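Long-range contact in uncharacterized protein (PDB 4WVA), which hydrolyses mannosylglycerate to mannose and glycerate, and probably glucosylglycerate to glucose and glycerate, as a family 63 glycoside hydrolase: residues L55-L69 with Y130-L142. Sequence-based numbering, arbitrary orientation.
Sequences LLCLFDYGQGPDGML and YLFPKLLAFHRWL
K134 O is gripped by two donors from opposite faces of its carbonyl plane: F138 N, one helical turn on, and the amide of Q63, whose NE2 lies 2.9 Å from K134 O. The other N-H of NE2 runs nearly straight (170°) to G67 O, bracing the loop after helix 48-62 while the first bond holds it to helix 121-146. With CG anti to the backbone N (chi1 -170°), Q63 extends across to K134 O, and a water links its OE1 to K134 NZ. In this (alpha/alpha)6-barrel the two helix segments cross at 57°, F59 filling the angle: its CD1 meets K134 CB at 3.6 Å and its CZ meets L135 CD2. At the Y130 end, Y130 OH donates to D60 OD1 (2.6 Å) on the syn side. G67 lies against the helix, where any CB would clash with A137 O. Beyond it, M68 CG sits 3.3 Å from the centroid of the W141 six-membered ring, over its face, with SD oblique to that ring. Were W141 an alanine, M68 would probably lose its aromatic partner and a gap would open beside D66. L69 CB makes a CH-pi contact over the centre of the F138 ring, and the L69 side chain lies about 4 Å from that of L33, a probable substrate-binding residue.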
loop_
_atom_site.group_PDB
_atom_site.type_symbol
_atom_site.label_atom_id
_atom_site.label_comp_id
_atom_site.label_asym_id
_atom_site.label_seq_id
_atom_site.Cartn_x
_atom_site.Cartn_y
_atom_site.Cartn_z
ATOM N N LEU A 55 3.763 2.161 32.346
ATOM C CA LEU A 55 2.592 2.373 31.505
ATOM C C LEU A 55 1.304 2.066 32.268
ATOM O O LEU A 55 0.269 2.684 32.032
ATOM C CB LEU A 55 2.697 1.534 30.244
ATOM C CG LEU A 55 3.993 1.786 29.462
ATOM C CD1 LEU A 55 3.963 0.961 28.194
ATOM C CD2 LEU A 55 4.190 3.275 29.202
ATOM N N LEU A 56 1.336 1.105 33.183
ATOM C CA LEU A 56 0.158 0.881 34.028
ATOM C C LEU A 56 -0.176 2.164 34.760
ATOM O O LEU A 56 -1.348 2.551 34.885
ATOM C CB LEU A 56 0.416 -0.214 35.060
ATOM C CG LEU A 56 0.568 -1.628 34.516
ATOM C CD1 LEU A 56 0.976 -2.595 35.623
ATOM C CD2 LEU A 56 -0.735 -2.055 33.911
ATOM N N CYS A 57 0.859 2.809 35.287
ATOM C CA CYS A 57 0.667 4.028 36.070
ATOM C C CYS A 57 0.052 5.138 35.209
ATOM O O CYS A 57 -0.889 5.806 35.615
ATOM C CB CYS A 57 2.001 4.460 36.657
ATOM S SG CYS A 57 1.930 5.923 37.700
ATOM N N LEU A 58 0.606 5.337 34.008
ATOM C CA LEU A 58 0.080 6.319 33.074
ATOM C C LEU A 58 -1.437 6.147 32.839
ATOM O O LEU A 58 -2.201 7.116 32.916
ATOM C CB LEU A 58 0.854 6.230 31.756
ATOM C CG LEU A 58 0.401 7.155 30.629
ATOM C CD1 LEU A 58 0.509 8.615 30.999
ATOM C CD2 LEU A 58 1.210 6.828 29.375
ATOM N N PHE A 59 -1.874 4.918 32.562
ATOM C CA PHE A 59 -3.296 4.676 32.303
ATOM C C PHE A 59 -4.133 4.722 33.565
ATOM O O PHE A 59 -5.214 5.346 33.600
ATOM C CB PHE A 59 -3.506 3.355 31.570
ATOM C CG PHE A 59 -3.266 3.458 30.097
ATOM C CD1 PHE A 59 -4.277 3.865 29.249
ATOM C CD2 PHE A 59 -2.017 3.198 29.566
ATOM C CE1 PHE A 59 -4.063 3.982 27.891
ATOM C CE2 PHE A 59 -1.799 3.304 28.212
ATOM C CZ PHE A 59 -2.815 3.713 27.375
ATOM N N ASP A 60 -3.644 4.069 34.615
ATOM C CA ASP A 60 -4.434 3.957 35.860
ATOM C C ASP A 60 -4.725 5.315 36.501
ATOM O O ASP A 60 -5.846 5.551 36.986
ATOM C CB ASP A 60 -3.716 3.056 36.866
ATOM C CG ASP A 60 -3.868 1.591 36.559
ATOM O OD1 ASP A 60 -4.764 1.227 35.792
ATOM O OD2 ASP A 60 -3.087 0.794 37.112
ATOM N N TYR A 61 -3.741 6.204 36.492
ATOM C CA TYR A 61 -3.910 7.534 37.088
ATOM C C TYR A 61 -4.193 8.656 36.104
ATOM O O TYR A 61 -4.608 9.743 36.512
ATOM C CB TYR A 61 -2.696 7.872 37.956
ATOM C CG TYR A 61 -2.566 6.904 39.084
ATOM C CD1 TYR A 61 -3.368 7.026 40.214
ATOM C CD2 TYR A 61 -1.679 5.836 39.014
ATOM C CE1 TYR A 61 -3.279 6.119 41.251
ATOM C CE2 TYR A 61 -1.585 4.912 40.035
ATOM C CZ TYR A 61 -2.384 5.068 41.158
ATOM O OH TYR A 61 -2.297 4.166 42.194
ATOM N N GLY A 62 -3.976 8.409 34.813
ATOM C CA GLY A 62 -4.178 9.436 33.791
ATOM C C GLY A 62 -5.460 9.329 32.993
ATOM O O GLY A 62 -6.078 10.338 32.676
ATOM N N GLN A 63 -5.882 8.119 32.636
ATOM C CA GLN A 63 -6.936 8.005 31.628
ATOM C C GLN A 63 -8.277 8.459 32.174
ATOM O O GLN A 63 -8.702 8.008 33.226
ATOM C CB GLN A 63 -7.047 6.594 31.069
ATOM C CG GLN A 63 -7.952 6.482 29.862
ATOM C CD GLN A 63 -7.850 5.127 29.205
ATOM O OE1 GLN A 63 -7.726 4.097 29.876
ATOM N NE2 GLN A 63 -7.914 5.118 27.883
ATOM N N GLY A 64 -8.901 9.362 31.430
ATOM C CA GLY A 64 -10.219 9.912 31.784
ATOM C C GLY A 64 -11.339 8.957 31.439
ATOM O O GLY A 64 -11.151 7.929 30.755
ATOM N N PRO A 65 -12.541 9.282 31.914
ATOM C CA PRO A 65 -13.667 8.387 31.730
ATOM C C PRO A 65 -14.096 8.182 30.283
ATOM O O PRO A 65 -14.699 7.160 29.971
ATOM C CB PRO A 65 -14.791 9.054 32.537
ATOM C CG PRO A 65 -14.351 10.451 32.773
ATOM C CD PRO A 65 -12.855 10.444 32.762
ATOM N N ASP A 66 -13.784 9.134 29.411
ATOM C CA ASP A 66 -14.113 9.006 27.997
ATOM C C ASP A 66 -12.987 8.365 27.170
ATOM O O ASP A 66 -13.093 8.294 25.955
ATOM C CB ASP A 66 -14.485 10.374 27.413
ATOM C CG ASP A 66 -13.352 11.400 27.520
ATOM O OD1 ASP A 66 -12.288 11.102 28.126
ATOM O OD2 ASP A 66 -13.542 12.524 27.004
ATOM N N GLY A 67 -11.926 7.908 27.837
ATOM C CA GLY A 67 -10.800 7.253 27.158
ATOM C C GLY A 67 -9.620 8.172 26.891
ATOM O O GLY A 67 -8.529 7.699 26.531
ATOM N N MET A 68 -9.794 9.476 27.070
ATOM C CA MET A 68 -8.711 10.398 26.787
ATOM C C MET A 68 -7.519 10.125 27.695
ATOM O O MET A 68 -7.679 9.993 28.907
ATOM C CB MET A 68 -9.134 11.848 26.979
ATOM C CG MET A 68 -8.079 12.787 26.438
ATOM S SD MET A 68 -8.320 14.503 26.879
ATOM C CE MET A 68 -7.766 14.376 28.581
ATOM N N LEU A 69 -6.330 10.035 27.100
ATOM C CA LEU A 69 -5.092 9.953 27.869
ATOM C C LEU A 69 -4.429 11.322 27.816
ATOM O O LEU A 69 -4.097 11.808 26.742
ATOM C CB LEU A 69 -4.182 8.871 27.297
ATOM C CG LEU A 69 -3.026 8.440 28.202
ATOM C CD1 LEU A 69 -3.517 7.738 29.446
ATOM C CD2 LEU A 69 -2.103 7.522 27.424
ATOM N N TYR A 130 -4.718 -6.406 30.323
ATOM C CA TYR A 130 -5.157 -5.299 31.150
ATOM C C TYR A 130 -5.122 -3.984 30.369
ATOM O O TYR A 130 -6.078 -3.214 30.398
ATOM C CB TYR A 130 -4.296 -5.223 32.419
ATOM C CG TYR A 130 -4.696 -4.126 33.378
ATOM C CD1 TYR A 130 -5.808 -4.264 34.193
ATOM C CD2 TYR A 130 -3.967 -2.958 33.468
ATOM C CE1 TYR A 130 -6.164 -3.269 35.085
ATOM C CE2 TYR A 130 -4.321 -1.949 34.348
ATOM C CZ TYR A 130 -5.441 -2.112 35.147
ATOM O OH TYR A 130 -5.790 -1.132 36.038
ATOM N N LEU A 131 -4.031 -3.751 29.648
ATOM C CA LEU A 131 -3.852 -2.501 28.926
ATOM C C LEU A 131 -4.621 -2.418 27.599
ATOM O O LEU A 131 -4.956 -1.318 27.157
ATOM C CB LEU A 131 -2.356 -2.252 28.673
ATOM C CG LEU A 131 -1.568 -1.853 29.925
ATOM C CD1 LEU A 131 -0.087 -1.788 29.598
ATOM C CD2 LEU A 131 -2.066 -0.532 30.486
ATOM N N PHE A 132 -4.887 -3.553 26.946
ATOM C CA PHE A 132 -5.454 -3.507 25.610
ATOM C C PHE A 132 -6.757 -2.672 25.511
ATOM O O PHE A 132 -6.868 -1.802 24.640
ATOM C CB PHE A 132 -5.685 -4.909 25.039
ATOM C CG PHE A 132 -6.335 -4.882 23.693
ATOM C CD1 PHE A 132 -5.593 -4.615 22.559
ATOM C CD2 PHE A 132 -7.702 -5.056 23.572
ATOM C CE1 PHE A 132 -6.203 -4.549 21.318
ATOM C CE2 PHE A 132 -8.328 -4.987 22.341
ATOM C CZ PHE A 132 -7.572 -4.725 21.210
ATOM N N PRO A 133 -7.748 -2.938 26.384
ATOM C CA PRO A 133 -8.992 -2.151 26.262
ATOM C C PRO A 133 -8.804 -0.667 26.604
ATOM O O PRO A 133 -9.515 0.193 26.086
ATOM C CB PRO A 133 -9.956 -2.824 27.245
ATOM C CG PRO A 133 -9.124 -3.647 28.136
ATOM C CD PRO A 133 -7.816 -3.939 27.459
ATOM N N LYS A 134 -7.807 -0.366 27.423
ATOM C CA LYS A 134 -7.458 1.013 27.738
ATOM C C LYS A 134 -6.821 1.743 26.544
ATOM O O LYS A 134 -7.178 2.875 26.239
ATOM C CB LYS A 134 -6.533 1.042 28.959
ATOM C CG LYS A 134 -7.175 0.419 30.190
ATOM C CD LYS A 134 -6.322 0.600 31.428
ATOM C CE LYS A 134 -6.937 -0.082 32.637
ATOM N NZ LYS A 134 -8.245 0.529 32.992
ATOM N N LEU A 135 -5.867 1.088 25.879
ATOM C CA LEU A 135 -5.312 1.606 24.634
ATOM C C LEU A 135 -6.409 1.831 23.586
ATOM O O LEU A 135 -6.474 2.871 22.926
ATOM C CB LEU A 135 -4.301 0.603 24.064
ATOM C CG LEU A 135 -2.957 0.509 24.779
ATOM C CD1 LEU A 135 -2.231 -0.772 24.434
ATOM C CD2 LEU A 135 -2.112 1.708 24.368
ATOM N N LEU A 136 -7.267 0.835 23.435
ATOM C CA LEU A 136 -8.336 0.897 22.449
ATOM C C LEU A 136 -9.249 2.099 22.736
ATOM O O LEU A 136 -9.664 2.806 21.821
ATOM C CB LEU A 136 -9.121 -0.414 22.465
ATOM C CG LEU A 136 -10.213 -0.604 21.425
ATOM C CD1 LEU A 136 -9.623 -0.694 20.031
ATOM C CD2 LEU A 136 -11.010 -1.854 21.755
ATOM N N ALA A 137 -9.549 2.328 24.013
ATOM C CA ALA A 137 -10.409 3.447 24.403
ATOM C C ALA A 137 -9.750 4.793 24.128
ATOM O O ALA A 137 -10.419 5.761 23.768
ATOM C CB ALA A 137 -10.804 3.327 25.871
ATOM N N PHE A 138 -8.424 4.863 24.286
ATOM C CA PHE A 138 -7.686 6.065 23.971
ATOM C C PHE A 138 -7.723 6.345 22.453
ATOM O O PHE A 138 -8.003 7.466 22.024
ATOM C CB PHE A 138 -6.241 5.946 24.499
ATOM C CG PHE A 138 -5.326 7.088 24.126
ATOM C CD1 PHE A 138 -5.783 8.401 24.006
ATOM C CD2 PHE A 138 -3.968 6.850 23.935
ATOM C CE1 PHE A 138 -4.938 9.435 23.688
ATOM C CE2 PHE A 138 -3.111 7.886 23.629
ATOM C CZ PHE A 138 -3.587 9.179 23.499
ATOM N N HIS A 139 -7.443 5.324 21.646
ATOM C CA HIS A 139 -7.477 5.496 20.204
ATOM C C HIS A 139 -8.900 5.887 19.768
ATOM O O HIS A 139 -9.087 6.784 18.952
ATOM C CB HIS A 139 -7.025 4.224 19.504
ATOM C CG HIS A 139 -5.537 4.010 19.491
ATOM N ND1 HIS A 139 -4.723 4.151 20.602
ATOM C CD2 HIS A 139 -4.727 3.636 18.482
ATOM C CE1 HIS A 139 -3.470 3.875 20.259
ATOM N NE2 HIS A 139 -3.454 3.535 18.986
ATOM N N ARG A 140 -9.898 5.240 20.347
ATOM C CA ARG A 140 -11.280 5.579 20.025
ATOM C C ARG A 140 -11.610 7.041 20.334
ATOM O O ARG A 140 -12.269 7.707 19.544
ATOM C CB ARG A 140 -12.227 4.648 20.760
ATOM C CG ARG A 140 -13.672 4.865 20.390
ATOM C CD ARG A 140 -14.535 3.916 21.172
ATOM N NE ARG A 140 -14.246 2.520 20.846
ATOM C CZ ARG A 140 -13.849 1.588 21.697
ATOM N NH1 ARG A 140 -13.660 1.856 22.991
ATOM N NH2 ARG A 140 -13.666 0.352 21.244
ATOM N N TRP A 141 -11.163 7.525 21.501
ATOM C CA TRP A 141 -11.322 8.916 21.873
ATOM C C TRP A 141 -10.684 9.845 20.844
ATOM O O TRP A 141 -11.262 10.867 20.474
ATOM C CB TRP A 141 -10.753 9.177 23.291
ATOM C CG TRP A 141 -10.889 10.594 23.664
ATOM C CD1 TRP A 141 -11.982 11.178 24.238
ATOM C CD2 TRP A 141 -9.951 11.643 23.427
ATOM N NE1 TRP A 141 -11.782 12.522 24.374
ATOM C CE2 TRP A 141 -10.545 12.840 23.886
ATOM C CE3 TRP A 141 -8.666 11.694 22.872
ATOM C CZ2 TRP A 141 -9.896 14.065 23.819
ATOM C CZ3 TRP A 141 -8.029 12.918 22.802
ATOM C CH2 TRP A 141 -8.645 14.080 23.270
ATOM N N LEU A 142 -9.472 9.519 20.403
ATOM C CA LEU A 142 -8.805 10.350 19.432
ATOM C C LEU A 142 -9.670 10.580 18.189
ATOM O O LEU A 142 -9.849 11.712 17.779
ATOM C CB LEU A 142 -7.430 9.764 19.049
ATOM C CG LEU A 142 -6.326 9.850 20.091
ATOM C CD1 LEU A 142 -5.147 8.983 19.662
ATOM C CD2 LEU A 142 -5.858 11.279 20.307
HETATM O O HOH W 1 -7.511 1.793 35.960
HETATM O O HOH W 2 -8.500 3.418 32.358
HETATM O O HOH W 3 -13.128 6.072 24.159
#